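PDB 5X3I: 1,3-alpha-isomaltosidase from Kribbella flavida DSM 17836, which hydrolyses the alpha-1,3-glucosidic linkages of the cyclic tetrasaccharide cyclobis-(1-6)-alpha-nigerosyl to give isomaltose inside the cell. Local coordinates for residues K513-A521 / H529-E537. The protein carries 1 engineered substitution. Residues are numbered along the deposited sequence; the frame is centred on the assembly and turned at random.
Sequences KAPVTFSRA and HGIFWAGDE. With GOL (glycerol), chain N.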
loop_
_atom_site.group_PDB
_atom_site.type_symbol
_atom_site.label_atom_id
_atom_site.label_comp_id
_atom_site.label_asym_id
_atom_site.label_seq_id
_atom_site.Cartn_x
_atom_site.Cartn_y
_atom_site.Cartn_z
ATOM N N LYS A 513 2.429 -8.875 23.310
ATOM C CA LYS A 513 3.067 -9.420 22.123
ATOM C C LYS A 513 3.597 -8.314 21.217
ATOM O O LYS A 513 3.132 -7.193 21.277
ATOM C CB LYS A 513 2.096 -10.296 21.341
ATOM C CG LYS A 513 1.577 -11.486 22.121
ATOM C CD LYS A 513 0.806 -12.426 21.238
ATOM C CE LYS A 513 1.673 -13.579 20.786
ATOM N NZ LYS A 513 0.849 -14.690 20.268
ATOM N N ALA A 514 4.569 -8.646 20.384
ATOM C CA ALA A 514 5.144 -7.684 19.444
ATOM C C ALA A 514 4.116 -7.220 18.410
ATOM O O ALA A 514 3.256 -7.992 17.998
ATOM C CB ALA A 514 6.336 -8.280 18.754
ATOM N N PRO A 515 4.214 -5.943 17.991
ATOM C CA PRO A 515 3.194 -5.335 17.130
ATOM C C PRO A 515 3.344 -5.798 15.695
ATOM O O PRO A 515 3.638 -4.976 14.821
ATOM C CB PRO A 515 3.479 -3.831 17.255
ATOM C CG PRO A 515 4.975 -3.770 17.464
ATOM C CD PRO A 515 5.297 -4.997 18.314
ATOM N N VAL A 516 3.132 -7.085 15.435
ATOM C CA VAL A 516 3.360 -7.546 14.097
ATOM C C VAL A 516 2.037 -7.435 13.358
ATOM O O VAL A 516 1.221 -8.327 13.403
ATOM C CB VAL A 516 3.863 -9.036 14.084
ATOM C CG1 VAL A 516 4.036 -9.546 12.666
ATOM C CG2 VAL A 516 5.164 -9.185 14.867
ATOM N N THR A 517 1.941 -6.401 12.532
ATOM C CA THR A 517 0.836 -6.188 11.619
ATOM C C THR A 517 1.510 -6.358 10.269
ATOM O O THR A 517 2.724 -6.209 10.166
ATOM C CB THR A 517 0.165 -4.773 11.751
ATOM O OG1 THR A 517 1.174 -3.763 11.780
ATOM C CG2 THR A 517 -0.662 -4.663 13.028
ATOM N N PHE A 518 0.738 -6.751 9.270
ATOM C CA PHE A 518 1.244 -6.970 7.938
ATOM C C PHE A 518 0.290 -6.208 7.001
ATOM O O PHE A 518 -0.834 -6.648 6.788
ATOM C CB PHE A 518 1.277 -8.482 7.691
ATOM C CG PHE A 518 1.914 -8.926 6.397
ATOM C CD1 PHE A 518 1.183 -9.627 5.469
ATOM C CD2 PHE A 518 3.253 -8.731 6.152
ATOM C CE1 PHE A 518 1.770 -10.097 4.288
ATOM C CE2 PHE A 518 3.844 -9.192 4.974
ATOM C CZ PHE A 518 3.100 -9.884 4.049
ATOM N N SER A 519 0.763 -5.115 6.411
ATOM C CA SER A 519 -0.103 -4.134 5.732
ATOM C C SER A 519 0.391 -3.822 4.320
ATOM O O SER A 519 1.579 -3.848 4.079
ATOM C CB SER A 519 -0.166 -2.823 6.521
ATOM O OG SER A 519 -0.511 -3.005 7.873
ATOM N N ARG A 520 -0.512 -3.629 3.368
ATOM C CA ARG A 520 -0.154 -3.067 2.065
ATOM C C ARG A 520 -0.153 -1.528 2.034
ATOM O O ARG A 520 0.651 -0.920 1.350
ATOM C CB ARG A 520 -1.059 -3.634 0.973
ATOM C CG ARG A 520 -2.483 -3.105 0.965
ATOM C CD ARG A 520 -3.351 -3.871 -0.015
ATOM N NE ARG A 520 -4.681 -3.292 -0.097
ATOM C CZ ARG A 520 -5.752 -3.914 -0.574
ATOM N NH1 ARG A 520 -5.666 -5.169 -1.000
ATOM N NH2 ARG A 520 -6.915 -3.274 -0.619
ATOM N N ALA A 521 -1.063 -0.919 2.788
ATOM C CA ALA A 521 -1.359 0.499 2.672
ATOM C C ALA A 521 -0.752 1.294 3.804
ATOM O O ALA A 521 -0.582 0.789 4.907
ATOM C CB ALA A 521 -2.847 0.729 2.631
ATOM N N HIS A 529 4.841 1.272 12.364
ATOM C CA HIS A 529 3.885 0.199 12.602
ATOM C C HIS A 529 3.977 -1.037 11.715
ATOM O O HIS A 529 3.352 -1.105 10.664
ATOM C CB HIS A 529 2.481 0.803 12.460
ATOM C CG HIS A 529 2.299 2.069 13.237
ATOM N ND1 HIS A 529 2.197 2.087 14.608
ATOM C CD2 HIS A 529 2.223 3.362 12.835
ATOM C CE1 HIS A 529 2.057 3.333 15.022
ATOM N NE2 HIS A 529 2.066 4.127 13.966
ATOM N N GLY A 530 4.542 -2.098 12.269
ATOM C CA GLY A 530 4.538 -3.390 11.622
ATOM C C GLY A 530 5.287 -3.577 10.323
ATOM O O GLY A 530 6.287 -2.930 10.038
ATOM N N ILE A 531 4.772 -4.511 9.539
ATOM C CA ILE A 531 5.405 -5.007 8.341
ATOM C C ILE A 531 4.535 -4.630 7.142
ATOM O O ILE A 531 3.322 -4.467 7.276
ATOM C CB ILE A 531 5.585 -6.538 8.422
ATOM C CG1 ILE A 531 6.335 -6.911 9.711
ATOM C CG2 ILE A 531 6.307 -7.080 7.225
ATOM C CD1 ILE A 531 6.502 -8.378 9.908
ATOM N N PHE A 532 5.161 -4.499 5.981
ATOM C CA PHE A 532 4.472 -4.079 4.774
ATOM C C PHE A 532 4.795 -5.018 3.628
ATOM O O PHE A 532 5.898 -5.549 3.539
ATOM C CB PHE A 532 4.830 -2.620 4.448
ATOM C CG PHE A 532 4.380 -1.669 5.518
ATOM C CD1 PHE A 532 5.168 -1.442 6.634
ATOM C CD2 PHE A 532 3.132 -1.086 5.462
ATOM C CE1 PHE A 532 4.737 -0.635 7.642
ATOM C CE2 PHE A 532 2.700 -0.266 6.481
ATOM C CZ PHE A 532 3.516 -0.044 7.574
ATOM N N TRP A 533 3.812 -5.256 2.773
ATOM C CA TRP A 533 4.066 -5.998 1.556
ATOM C C TRP A 533 3.530 -5.219 0.353
ATOM O O TRP A 533 2.630 -4.392 0.486
ATOM C CB TRP A 533 3.470 -7.417 1.629
ATOM C CG TRP A 533 2.103 -7.602 1.051
ATOM C CD1 TRP A 533 1.795 -8.095 -0.189
ATOM C CD2 TRP A 533 0.849 -7.338 1.694
ATOM N NE1 TRP A 533 0.440 -8.141 -0.360
ATOM C CE2 TRP A 533 -0.168 -7.690 0.784
ATOM C CE3 TRP A 533 0.487 -6.845 2.956
ATOM C CZ2 TRP A 533 -1.526 -7.545 1.085
ATOM C CZ3 TRP A 533 -0.858 -6.704 3.254
ATOM C CH2 TRP A 533 -1.851 -7.044 2.313
ATOM N N ALA A 534 4.087 -5.513 -0.814
ATOM C CA ALA A 534 3.918 -4.687 -2.009
ATOM C C ALA A 534 2.528 -4.754 -2.641
ATOM O O ALA A 534 2.278 -4.065 -3.610
ATOM C CB ALA A 534 4.960 -5.053 -3.036
ATOM N N GLY A 535 1.647 -5.606 -2.122
ATOM C CA GLY A 535 0.280 -5.656 -2.609
ATOM C C GLY A 535 0.079 -6.626 -3.757
ATOM O O GLY A 535 0.828 -7.580 -3.899
ATOM N N ASP A 536 -0.929 -6.373 -4.585
ATOM C CA ASP A 536 -1.396 -7.366 -5.554
ATOM C C ASP A 536 -0.724 -7.225 -6.927
ATOM O O ASP A 536 -0.679 -6.125 -7.478
ATOM C CB ASP A 536 -2.921 -7.257 -5.724
ATOM C CG ASP A 536 -3.681 -7.398 -4.413
ATOM O OD1 ASP A 536 -3.110 -7.893 -3.430
ATOM O OD2 ASP A 536 -4.873 -7.042 -4.373
ATOM N N GLU A 537 -0.221 -8.328 -7.483
ATOM C CA GLU A 537 0.281 -8.338 -8.863
ATOM C C GLU A 537 0.112 -9.678 -9.585
ATOM O O GLU A 537 -0.106 -10.724 -8.956
ATOM C CB GLU A 537 1.759 -7.939 -8.912
ATOM C CG GLU A 537 2.010 -6.471 -9.259
ATOM C CD GLU A 537 1.876 -6.163 -10.756
ATOM O OE1 GLU A 537 1.068 -6.819 -11.448
ATOM O OE2 GLU A 537 2.599 -5.261 -11.228
HETATM C C1 GOL N . -5.233 -8.338 0.709
HETATM O O1 GOL N . -5.839 -9.477 1.275
HETATM C C2 GOL N . -4.875 -8.584 -0.749
HETATM O O2 GOL N . -3.976 -7.597 -1.078
HETATM C C3 GOL N . -4.396 -10.039 -0.939
HETATM O O3 GOL N . -3.151 -10.297 -0.402
HETATM O O HOH W 1 1.819 -3.082 9.160
#
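Phe518 has CG anti to the backbone N (chi1 -174°), which carries its ring across to Trp533, whose own unusual chi1 of 94° turns the indole back toward strand 517-519. The two rings lie nearly parallel but slid apart, with the Phe518 ring and the six-membered ring of Trp533 4.9 Å apart at their centroids. Phe518 CZ reaches Trp533 CB at 3.5 Å, and Ile531 CG2 meets the edge of the phenyl ring. On the opposite indole face sits Arg520 CB, a CH-pi contact 3.8 Å from the centroid of the six-membered ring. An alanine in place of Trp533 would probably leave Phe518 and Arg520 CB without the flat surface between them.

The parallel strands are joined by three backbone hydrogen bonds, Ile531 N to Thr517 O, Ser519 N to Ile531 O, and Trp533 N to Ser519 O. A water accepts hydrogen bonds from Thr517 OG1 and Ser519 OG and donates to His529 O and Ile531 O; Ser519 OG also hydrogen-bonds Thr470 OG1. Beyond the strands, O2 of a glycerol, probably from the crystallisation liquor, accepts from Arg520 NH1 at 3.0 Å and donates to Asp536 OD1 at 2.5 Å. Arg520 NE pairs with Glu474, a probable active-site residue. These are adjacent strands of the family 31 TIM barrel, leading at their C-terminal ends into the active site with Asp536, the inferred proton donor.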